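Local coordinates for diol-dehydratase (Roseburia inulinivorans, PDB 5I2A), which acts as a B12-independent glycyl radical lyase that dehydrates 1,2-propanediol, at residues Arg52-Phe57 with Leu211-Ala216; Met149-Phe154 with Glu474-Gln479; Gln274-Glu279 with Pro525-Leu530; Ile478-Val483 with Tyr496-Leu501. One frame throughout, in Å; residues are numbered along the deposited sequence. Where two conformers were deposited one is given.

Contact 1: residues Arg52-Phe57 with Leu211-Ala216; sequences RKARAF and LISCDA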
# COMPACT_ATOMS: atom_id res chain seq x y z
N ARG A 52 -13.25 -0.90 -0.90
CA ARG A 52 -13.75 -1.80 -1.93
C ARG A 52 -14.10 -3.17 -1.35
O ARG A 52 -15.10 -3.77 -1.75
CB ARG A 52 -12.75 -1.94 -3.07
CG ARG A 52 -12.43 -0.60 -3.77
CD ARG A 52 -11.50 -0.80 -4.95
NE ARG A 52 -12.17 -1.41 -6.09
CZ ARG A 52 -11.54 -1.96 -7.12
NH1 ARG A 52 -10.21 -2.00 -7.15
NH2 ARG A 52 -12.22 -2.49 -8.13
N LYS A 53 -13.30 -3.66 -0.39
CA LYS A 53 -13.58 -4.96 0.25
C LYS A 53 -14.88 -4.91 1.06
O LYS A 53 -15.67 -5.84 1.04
CB LYS A 53 -12.43 -5.40 1.17
CG LYS A 53 -11.06 -5.57 0.52
CD LYS A 53 -11.00 -6.77 -0.37
CE LYS A 53 -11.10 -8.05 0.46
NZ LYS A 53 -11.28 -9.20 -0.43
N ALA A 54 -15.07 -3.80 1.78
CA ALA A 54 -16.27 -3.60 2.59
C ALA A 54 -17.50 -3.57 1.70
O ALA A 54 -18.50 -4.23 2.00
CB ALA A 54 -16.17 -2.32 3.40
N ARG A 55 -17.41 -2.82 0.61
CA ARG A 55 -18.51 -2.71 -0.34
C ARG A 55 -18.80 -4.05 -1.01
O ARG A 55 -19.94 -4.37 -1.27
CB ARG A 55 -18.22 -1.63 -1.40
CG ARG A 55 -18.25 -0.21 -0.85
CD ARG A 55 -19.64 0.22 -0.45
NE ARG A 55 -19.68 1.62 -0.03
CZ ARG A 55 -20.65 2.15 0.71
NH1 ARG A 55 -21.66 1.38 1.13
NH2 ARG A 55 -20.61 3.43 1.05
N ALA A 56 -17.76 -4.82 -1.31
CA ALA A 56 -17.99 -6.12 -1.93
C ALA A 56 -18.65 -7.08 -0.92
O ALA A 56 -19.58 -7.79 -1.26
CB ALA A 56 -16.69 -6.69 -2.46
N PHE A 57 -18.19 -7.06 0.33
CA PHE A 57 -18.78 -7.88 1.40
C PHE A 57 -20.24 -7.48 1.55
O PHE A 57 -21.12 -8.33 1.63
CB PHE A 57 -18.00 -7.68 2.70
CG PHE A 57 -18.42 -8.58 3.85
CD1 PHE A 57 -18.45 -9.96 3.71
CD2 PHE A 57 -18.69 -8.04 5.10
CE1 PHE A 57 -18.79 -10.78 4.79
CE2 PHE A 57 -19.01 -8.85 6.19
CZ PHE A 57 -19.06 -10.22 6.02
N LEU A 211 -17.97 -0.16 9.66
CA LEU A 211 -19.39 0.17 9.81
C LEU A 211 -20.21 -0.49 8.69
O LEU A 211 -21.22 -1.14 8.94
CB LEU A 211 -19.60 1.69 9.80
CG LEU A 211 -19.03 2.47 11.00
CD1 LEU A 211 -19.38 3.95 10.90
CD2 LEU A 211 -19.52 1.88 12.31
N ILE A 212 -19.74 -0.33 7.47
CA ILE A 212 -20.39 -0.92 6.32
C ILE A 212 -20.45 -2.45 6.45
O ILE A 212 -21.49 -3.06 6.19
CB ILE A 212 -19.67 -0.51 5.02
CG1 ILE A 212 -19.88 0.99 4.80
CG2 ILE A 212 -20.20 -1.31 3.83
CD1 ILE A 212 -18.96 1.61 3.77
N SER A 213 -19.36 -3.07 6.89
CA SER A 213 -19.31 -4.52 7.03
C SER A 213 -20.26 -5.00 8.14
O SER A 213 -20.90 -6.04 8.00
CB SER A 213 -17.88 -5.00 7.30
OG SER A 213 -17.00 -4.58 6.27
N CYS A 214 -20.33 -4.27 9.24
CA CYS A 214 -21.24 -4.66 10.31
C CYS A 214 -22.70 -4.56 9.84
O CYS A 214 -23.49 -5.47 10.07
CB CYS A 214 -21.02 -3.80 11.54
SG CYS A 214 -19.52 -4.22 12.44
N ASP A 215 -23.04 -3.47 9.15
CA ASP A 215 -24.40 -3.31 8.65
C ASP A 215 -24.75 -4.36 7.58
O ASP A 215 -25.90 -4.79 7.49
CB ASP A 215 -24.61 -1.90 8.10
CG ASP A 215 -24.76 -0.88 9.22
OD1 ASP A 215 -25.26 -1.25 10.30
OD2 ASP A 215 -24.38 0.30 9.03
N ALA A 216 -23.76 -4.81 6.81
CA ALA A 216 -23.97 -5.89 5.85
C ALA A 216 -24.38 -7.21 6.53
O ALA A 216 -25.24 -7.93 6.05
CB ALA A 216 -22.71 -6.10 5.03
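Ala54 and Phe57 of helix 49-63 pack against Ile212, Ser213 and Ala216 of helix 200-233, a close pairing of two nearly parallel helices. The local axes run 8.5 Å apart at 10°, a separation that suits the small residues where they come together: the CA atoms of Ala54 and Ser213 are 5.5 Å apart, and Ala54 CB lies 3.7 Å from Ser213 OG. That hydroxyl is turned back along its own helix, where it is hydrogen-bonded to Ser209 O. One turn further on, Phe57 presents the edge of its ring to Ser213, CD2 being 3.8 Å from CB; with CG anti to the backbone N (chi1 -174°), the ring reaches into the buried side of the pair, where Pro525 and Phe526 of helix 525-529 also touch Ser213. Ala216 CB comes to the same ring obliquely and less closely. The opposite flank is looser and partly exposed. Here Arg55 starts away from helix 200-233, but its chain bends at chi2 and brings the guanidinium back over Ile212, the two side chains crossing at about a right angle. NH1 forms a salt bridge with Glu58 OE1, while Ile212 CD1 sits over the centre of one guanidinium face, 3.5 Å from Arg55 CZ.

Contact 2: residues Met149-Phe154 with Glu474-Gln479; sequences MKHNFF and EIASIQ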
# COMPACT_ATOMS: atom_id res chain seq x y z
N MET A 149 10.66 -24.18 -4.28
CA MET A 149 9.31 -24.71 -4.33
C MET A 149 9.17 -25.69 -5.49
O MET A 149 8.50 -26.71 -5.36
CB MET A 149 8.29 -23.57 -4.46
CG MET A 149 8.20 -22.72 -3.19
SD MET A 149 7.10 -21.31 -3.39
CE MET A 149 8.01 -20.28 -4.46
N LYS A 150 9.84 -25.38 -6.59
CA LYS A 150 9.82 -26.25 -7.77
C LYS A 150 10.42 -27.61 -7.44
O LYS A 150 9.98 -28.64 -7.93
CB LYS A 150 10.57 -25.57 -8.93
CG LYS A 150 10.65 -26.38 -10.22
CD LYS A 150 11.33 -25.56 -11.33
CE LYS A 150 12.43 -26.34 -12.04
NZ LYS A 150 11.94 -27.63 -12.62
N HIS A 151 11.39 -27.62 -6.54
CA HIS A 151 12.01 -28.86 -6.10
C HIS A 151 11.44 -29.36 -4.77
O HIS A 151 12.04 -30.20 -4.09
CB HIS A 151 13.52 -28.67 -6.02
CG HIS A 151 14.17 -28.51 -7.36
ND1 HIS A 151 14.58 -29.59 -8.12
CD2 HIS A 151 14.43 -27.41 -8.10
CE1 HIS A 151 15.09 -29.15 -9.26
NE2 HIS A 151 15.02 -27.83 -9.27
N ASN A 152 10.27 -28.83 -4.42
CA ASN A 152 9.46 -29.37 -3.32
C ASN A 152 10.15 -29.40 -1.95
O ASN A 152 9.95 -30.34 -1.18
CB ASN A 152 8.99 -30.78 -3.67
CG ASN A 152 8.20 -30.80 -4.96
OD1 ASN A 152 7.35 -29.95 -5.19
ND2 ASN A 152 8.50 -31.76 -5.82
N PHE A 153 10.95 -28.39 -1.64
CA PHE A 153 11.48 -28.26 -0.28
C PHE A 153 10.35 -27.90 0.68
O PHE A 153 10.34 -28.35 1.81
CB PHE A 153 12.61 -27.23 -0.21
CG PHE A 153 13.89 -27.73 -0.79
CD1 PHE A 153 14.77 -28.44 -0.02
CD2 PHE A 153 14.17 -27.54 -2.13
CE1 PHE A 153 15.93 -28.94 -0.56
CE2 PHE A 153 15.34 -28.03 -2.68
CZ PHE A 153 16.22 -28.72 -1.90
N PHE A 154 9.42 -27.07 0.20
CA PHE A 154 8.28 -26.62 0.98
C PHE A 154 7.16 -26.16 0.05
O PHE A 154 7.40 -25.88 -1.11
CB PHE A 154 8.69 -25.47 1.94
CG PHE A 154 9.26 -24.26 1.24
CD1 PHE A 154 8.42 -23.28 0.72
CD2 PHE A 154 10.62 -24.11 1.09
CE1 PHE A 154 8.93 -22.17 0.06
CE2 PHE A 154 11.15 -23.00 0.43
CZ PHE A 154 10.31 -22.04 -0.09
N GLU A 474 20.08 -30.93 -11.89
CA GLU A 474 20.24 -29.48 -11.78
C GLU A 474 20.48 -29.01 -10.34
O GLU A 474 20.11 -29.69 -9.39
CB GLU A 474 19.03 -28.76 -12.37
CG GLU A 474 17.74 -29.54 -12.31
CD GLU A 474 16.67 -28.97 -13.23
OE1 GLU A 474 15.58 -29.57 -13.33
OE2 GLU A 474 16.93 -27.92 -13.87
N ILE A 475 21.12 -27.86 -10.21
CA ILE A 475 21.31 -27.24 -8.91
C ILE A 475 19.95 -26.89 -8.31
O ILE A 475 19.13 -26.24 -8.95
CB ILE A 475 22.18 -25.98 -9.01
CG1 ILE A 475 23.62 -26.37 -9.39
CG2 ILE A 475 22.20 -25.22 -7.68
CD1 ILE A 475 24.63 -25.26 -9.20
N ALA A 476 19.69 -27.37 -7.09
CA ALA A 476 18.39 -27.17 -6.46
C ALA A 476 18.51 -26.55 -5.08
O ALA A 476 17.51 -26.20 -4.47
CB ALA A 476 17.66 -28.49 -6.36
N SER A 477 19.74 -26.44 -4.59
CA SER A 477 20.02 -25.91 -3.26
C SER A 477 21.51 -25.55 -3.18
O SER A 477 22.22 -25.64 -4.18
CB SER A 477 19.65 -26.92 -2.18
OG SER A 477 19.71 -26.34 -0.89
N ILE A 478 21.98 -25.14 -2.01
CA ILE A 478 23.40 -24.85 -1.83
C ILE A 478 24.24 -26.12 -1.91
O ILE A 478 23.74 -27.23 -1.67
CB ILE A 478 23.69 -24.16 -0.48
CG1 ILE A 478 23.08 -24.96 0.67
CG2 ILE A 478 23.15 -22.76 -0.48
CD1 ILE A 478 23.45 -24.44 2.04
N GLN A 479 25.51 -25.96 -2.28
CA GLN A 479 26.47 -27.06 -2.33
C GLN A 479 27.21 -27.17 -1.00
O GLN A 479 28.07 -26.37 -0.70
CB GLN A 479 27.49 -26.87 -3.47
CG GLN A 479 26.99 -27.28 -4.85
CD GLN A 479 25.69 -26.58 -5.21
OE1 GLN A 479 25.68 -25.37 -5.45
NE2 GLN A 479 24.59 -27.33 -5.20
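His151 and Phe153, on the two sides of Asn152 in the Schellman motif that ends helix 143-150, pack against Ala476, where the chain leaves the short antiparallel hairpin of strands 470-471 and 474-475. Asn152 takes the positive phi of this motif (58°), and Asn152 N is hydrogen-bonded to Met149 O; the turn leaves the two aromatic side chains directed at the hairpin. Ala476 CB makes a CH-pi contact with His151, 3.6 Å from the ring centroid and only 10° off the ring normal. His151 ND1 is hydrogen-bonded to Asp471 OD2 on the partner strand, which fixes the rotation of the imidazole while the methyl lies on its face. At the ring edge, Glu474 CG approaches His151 CE1 at 4.1 Å, with the carboxylate plane almost perpendicular to the imidazole. Toward solvent the contact thins: Lys150 NZ and Glu474 OE1 are 4.2 Å apart, opposite charges perhaps near enough to attract weakly but beyond a salt bridge. On the buried side Phe153 CE2 lies 3.4 Å from Ala476 O, and its CZ touches Ser477 CB at 3.9 Å, both approaches oblique to the ring. Beyond this, Phe153 packs on Arg460, Pro461 and Met464 of helix 459-467 and on Asn503 of helix 489-521, while its backbone is hydrogen-bonded to Asn457 of strand 454-457.

Contact 3: residues Gln274-Glu279 with Pro525-Leu530; sequences QVLQIE and PFESCL
Glu279, at the C-terminal end of helix 262-279, offers both carboxylate oxygens to the first backbone N-H groups of helix 525-529. Phe526 N donates to Glu279 OE2 and Glu527 N to Glu279 OE1, each at 2.9 Å and in a moderately bent bond. OE1 uses its syn lone pair; OE2 is also met on the syn side, 16° out of the carboxylate plane. Pro525 N, 3.4 Å from Glu279 OE2, has no hydrogen to give, so the fork falls on the two residues after it. The reach comes from an extended chain, CG anti to the backbone N (chi1 -173°) and straight beyond. Bent at chi2, Glu527 leads its own carboxylate away from Glu279, and its OE1 is hydrogen-bonded to Gln542 NE2. Within helix 262-279, Val275 O accepts from both Ile278 N and Glu279 N. Apolar groups fill the remainder: Val275 CG2 meets Phe526 CE2 at 3.6 Å, and Leu276 CD2 touches both Phe526 CD2 (3.9 Å) and Glu527 CA (3.7 Å). The local axes of the two segments run at 135° to each other, N to C, with Phe57 of helix 49-63 packed on Val275 and Glu279. An alanine at Glu279 is likely to strand the N-H groups of Phe526 and Glu527 without their acceptors inside the protein. A buried carboxylate facing the N-terminal end of a helix would probably be stabilised as an anion, and the two bonds, which tie the helices together, probably offset the cost of burying it.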
# COMPACT_ATOMS: atom_id res chain seq x y z
N GLN A 274 -20.30 -18.17 10.10
CA GLN A 274 -20.58 -18.29 8.69
C GLN A 274 -20.03 -17.13 7.86
O GLN A 274 -19.32 -17.36 6.88
CB GLN A 274 -22.09 -18.41 8.45
CG GLN A 274 -22.44 -18.67 6.99
CD GLN A 274 -23.90 -18.33 6.65
OE1 GLN A 274 -24.65 -17.87 7.51
NE2 GLN A 274 -24.28 -18.56 5.41
N VAL A 275 -20.34 -15.89 8.24
CA VAL A 275 -20.02 -14.78 7.35
C VAL A 275 -18.51 -14.51 7.28
O VAL A 275 -18.03 -14.02 6.27
CB VAL A 275 -20.74 -13.46 7.73
CG1 VAL A 275 -22.25 -13.64 7.63
CG2 VAL A 275 -20.29 -12.96 9.11
N LEU A 276 -17.77 -14.86 8.34
CA LEU A 276 -16.32 -14.77 8.30
C LEU A 276 -15.79 -15.56 7.11
O LEU A 276 -14.81 -15.16 6.49
CB LEU A 276 -15.69 -15.28 9.60
CG LEU A 276 -15.79 -14.34 10.81
CD1 LEU A 276 -15.36 -15.06 12.07
CD2 LEU A 276 -14.95 -13.07 10.60
N GLN A 277 -16.46 -16.66 6.79
CA GLN A 277 -16.00 -17.56 5.73
C GLN A 277 -16.64 -17.25 4.37
O GLN A 277 -16.33 -17.88 3.36
CB GLN A 277 -16.24 -19.02 6.16
CG GLN A 277 -15.39 -19.32 7.41
CD GLN A 277 -15.54 -20.72 7.92
OE1 GLN A 277 -14.88 -21.63 7.45
NE2 GLN A 277 -16.39 -20.89 8.93
N ILE A 278 -17.52 -16.26 4.37
CA ILE A 278 -17.95 -15.61 3.14
C ILE A 278 -16.99 -14.45 2.83
O ILE A 278 -16.59 -14.27 1.69
CB ILE A 278 -19.41 -15.10 3.27
CG1 ILE A 278 -20.39 -16.27 3.35
CG2 ILE A 278 -19.78 -14.17 2.11
CD1 ILE A 278 -21.83 -15.83 3.58
N GLU A 279 -16.63 -13.68 3.85
CA GLU A 279 -15.71 -12.55 3.68
C GLU A 279 -14.39 -13.02 3.10
O GLU A 279 -13.85 -12.39 2.21
CB GLU A 279 -15.46 -11.81 5.01
CG GLU A 279 -14.62 -10.54 4.78
CD GLU A 279 -14.23 -9.80 6.07
OE1 GLU A 279 -14.03 -10.46 7.11
OE2 GLU A 279 -14.15 -8.55 6.01
N PRO A 525 -12.12 -5.94 6.74
CA PRO A 525 -12.66 -5.11 7.82
C PRO A 525 -13.55 -5.88 8.79
O PRO A 525 -13.51 -5.53 9.96
CB PRO A 525 -13.46 -4.03 7.08
CG PRO A 525 -13.53 -4.47 5.67
CD PRO A 525 -12.41 -5.39 5.41
N PHE A 526 -14.29 -6.89 8.36
CA PHE A 526 -15.18 -7.53 9.33
C PHE A 526 -14.41 -8.44 10.30
O PHE A 526 -14.58 -8.32 11.52
CB PHE A 526 -16.32 -8.34 8.68
CG PHE A 526 -17.35 -8.77 9.70
CD1 PHE A 526 -18.09 -7.82 10.38
CD2 PHE A 526 -17.50 -10.12 10.03
CE1 PHE A 526 -19.01 -8.19 11.37
CE2 PHE A 526 -18.43 -10.50 11.00
CZ PHE A 526 -19.18 -9.53 11.68
N GLU A 527 -13.58 -9.33 9.79
CA GLU A 527 -12.72 -10.12 10.67
C GLU A 527 -11.86 -9.21 11.57
O GLU A 527 -11.72 -9.48 12.77
CB GLU A 527 -11.83 -11.05 9.86
CG GLU A 527 -11.04 -12.07 10.70
CD GLU A 527 -9.67 -11.58 11.11
OE1 GLU A 527 -9.19 -10.57 10.53
OE2 GLU A 527 -9.06 -12.20 12.00
N SER A 528 -11.34 -8.12 11.02
CA SER A 528 -10.46 -7.24 11.81
C SER A 528 -11.17 -6.57 12.99
O SER A 528 -10.58 -6.40 14.05
CB SER A 528 -9.84 -6.15 10.92
OG SER A 528 -8.96 -6.71 9.96
N CYS A 529 -12.44 -6.20 12.81
CA CYS A 529 -13.10 -5.42 13.85
C CYS A 529 -13.35 -6.27 15.09
O CYS A 529 -13.55 -5.75 16.17
CB CYS A 529 -14.43 -4.82 13.35
SG CYS A 529 -15.86 -5.93 13.17
N LEU A 530 -13.29 -7.59 14.92
CA LEU A 530 -13.46 -8.50 16.05
C LEU A 530 -12.12 -9.00 16.63
O LEU A 530 -12.07 -9.98 17.37
CB LEU A 530 -14.34 -9.67 15.63
CG LEU A 530 -15.70 -9.29 15.05
CD1 LEU A 530 -16.48 -10.54 14.66
CD2 LEU A 530 -16.47 -8.43 16.06

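Contact 4: residues Ile478-Val483 with Tyr496-Leu501; sequences IQTGNV and YRKQML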
# COMPACT_ATOMS: atom_id res chain seq x y z
N ILE A 478 21.98 -25.14 -2.01
CA ILE A 478 23.40 -24.85 -1.83
C ILE A 478 24.24 -26.12 -1.91
O ILE A 478 23.74 -27.23 -1.67
CB ILE A 478 23.69 -24.16 -0.48
CG1 ILE A 478 23.08 -24.96 0.67
CG2 ILE A 478 23.15 -22.76 -0.48
CD1 ILE A 478 23.45 -24.44 2.04
N GLN A 479 25.51 -25.96 -2.28
CA GLN A 479 26.47 -27.06 -2.33
C GLN A 479 27.21 -27.17 -1.00
O GLN A 479 28.07 -26.37 -0.70
CB GLN A 479 27.49 -26.87 -3.47
CG GLN A 479 26.99 -27.28 -4.85
CD GLN A 479 25.69 -26.58 -5.21
OE1 GLN A 479 25.68 -25.37 -5.45
NE2 GLN A 479 24.59 -27.33 -5.20
N THR A 480 26.88 -28.17 -0.20
CA THR A 480 27.49 -28.37 1.10
C THR A 480 28.67 -29.34 1.04
O THR A 480 29.28 -29.64 2.06
CB THR A 480 26.46 -28.89 2.12
OG1 THR A 480 25.60 -29.84 1.48
CG2 THR A 480 25.63 -27.75 2.68
N GLY A 481 28.97 -29.86 -0.14
CA GLY A 481 30.11 -30.75 -0.30
C GLY A 481 29.76 -32.15 -0.77
O GLY A 481 28.66 -32.65 -0.53
N ASN A 482 30.70 -32.79 -1.46
CA ASN A 482 30.55 -34.18 -1.83
C ASN A 482 30.35 -35.02 -0.57
O ASN A 482 31.19 -35.00 0.33
CB ASN A 482 31.76 -34.67 -2.63
CG ASN A 482 31.52 -36.02 -3.27
OD1 ASN A 482 31.23 -37.01 -2.58
ND2 ASN A 482 31.62 -36.08 -4.59
N VAL A 483 29.25 -35.76 -0.51
CA VAL A 483 28.88 -36.46 0.72
C VAL A 483 29.92 -37.52 1.12
O VAL A 483 30.08 -37.83 2.30
CB VAL A 483 27.48 -37.12 0.59
CG1 VAL A 483 27.51 -38.28 -0.39
CG2 VAL A 483 26.97 -37.56 1.95
N TYR A 496 23.81 -30.96 6.92
CA TYR A 496 22.35 -31.00 7.02
C TYR A 496 21.81 -29.72 7.65
O TYR A 496 20.82 -29.17 7.18
CB TYR A 496 21.89 -32.22 7.82
CG TYR A 496 20.39 -32.29 8.01
CD1 TYR A 496 19.53 -32.30 6.91
CD2 TYR A 496 19.83 -32.35 9.27
CE1 TYR A 496 18.15 -32.37 7.08
CE2 TYR A 496 18.45 -32.41 9.45
CZ TYR A 496 17.63 -32.42 8.36
OH TYR A 496 16.28 -32.48 8.56
N ARG A 497 22.47 -29.25 8.71
CA ARG A 497 22.03 -28.01 9.38
C ARG A 497 21.99 -26.86 8.37
O ARG A 497 21.04 -26.07 8.35
CB ARG A 497 22.95 -27.66 10.55
CG ARG A 497 22.42 -26.52 11.44
CD ARG A 497 23.47 -26.03 12.44
NE ARG A 497 24.62 -25.43 11.77
CZ ARG A 497 24.66 -24.18 11.32
NH1 ARG A 497 23.61 -23.38 11.47
NH2 ARG A 497 25.75 -23.72 10.73
N LYS A 498 23.00 -26.79 7.50
CA LYS A 498 23.09 -25.70 6.54
C LYS A 498 22.06 -25.83 5.42
O LYS A 498 21.49 -24.83 4.98
CB LYS A 498 24.49 -25.60 5.93
CG LYS A 498 25.61 -25.14 6.89
CD LYS A 498 26.97 -25.36 6.22
CE LYS A 498 28.14 -25.02 7.11
NZ LYS A 498 29.43 -25.52 6.54
N GLN A 499 21.84 -27.05 4.93
CA GLN A 499 20.78 -27.27 3.95
C GLN A 499 19.43 -26.84 4.52
O GLN A 499 18.60 -26.28 3.82
CB GLN A 499 20.71 -28.74 3.52
CG GLN A 499 21.86 -29.20 2.65
CD GLN A 499 21.80 -28.59 1.27
OE1 GLN A 499 20.80 -28.00 0.87
NE2 GLN A 499 22.88 -28.75 0.52
N MET A 500 19.23 -27.12 5.81
CA MET A 500 17.99 -26.76 6.47
C MET A 500 17.86 -25.24 6.55
O MET A 500 16.84 -24.69 6.15
CB MET A 500 17.93 -27.38 7.86
CG MET A 500 17.68 -28.88 7.83
SD MET A 500 15.95 -29.28 7.48
CE MET A 500 15.21 -28.94 9.07
N LEU A 501 18.91 -24.58 7.04
CA LEU A 501 18.88 -23.13 7.25
C LEU A 501 18.63 -22.38 5.95
O LEU A 501 17.80 -21.48 5.90
CB LEU A 501 20.18 -22.66 7.90
CG LEU A 501 20.23 -21.18 8.31
CD1 LEU A 501 19.09 -20.83 9.25
CD2 LEU A 501 21.57 -20.85 8.95
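Gln499 of helix 489-521 reaches out to Ile478 and Thr480 and clamps the irregular loop that leads from the hairpin strand 474-475 into that helix. Its CG stands beside the backbone N, opposite the carbonyl carbon, and a bend at chi2 (-70°) then folds the amide toward the loop, where NE2 serves two acceptors. One is Ile478 O at 2.8 Å, approached from above the carbonyl plane, 39° out of it. The other is Thr480 OG1 at 3.1 Å, lying close to the Gln499 amide plane in a straighter bond. In this arrangement OG1 stands between the backbone N and the carbonyl carbon, which leaves CG2 to pack on Lys498 CB at 4.1 Å. Both Thr480 contacts hold for one of two conformers and are therefore less certain than the bond to Ile478 O. Gln499 OE1 has its partner outside the two segments, Ser477 OG, so turning the amide over would probably set OE1 against Ile478 O. A leucine in place of Gln499 would probably leave Ile478 O and Ser477 OG without these mates and let the loop shift off the helix. The Ile478 and Gln499 side chains run alongside each other, pointing opposite ways. Ile478 CG1 occupies the crowded position between N and C (chi1 52°), and the extended end sets CD1 3.6 Å from Lys498 O.

How the contacts relate
The four contacts form two pairs in well separated parts of the chain, all inside the pyruvate formate lyase-like range, the centres of contacts 1 and 2 lying 43 Å apart. Contacts 1 and 3, 10 Å between centres, touch directly: Phe57 CE1 packs on Glu279 CB at 3.5 Å and Ser213 OG on Pro525 CG at 3.5 Å, so helices 49-63, 200-233, 262-279 and 525-529 form one block. Contacts 2 and 4, 12 Å between centres, share Ile478 and Gln479 and are joined by a probable hydrogen bond between Ser477 OG and Gln499 OE1, 2.7 Å. Helix 489-521 of contact 4 is followed in the chain by helix 525-529 of contact 3. The predicted radical residue, Gly817, belongs to none of these segments.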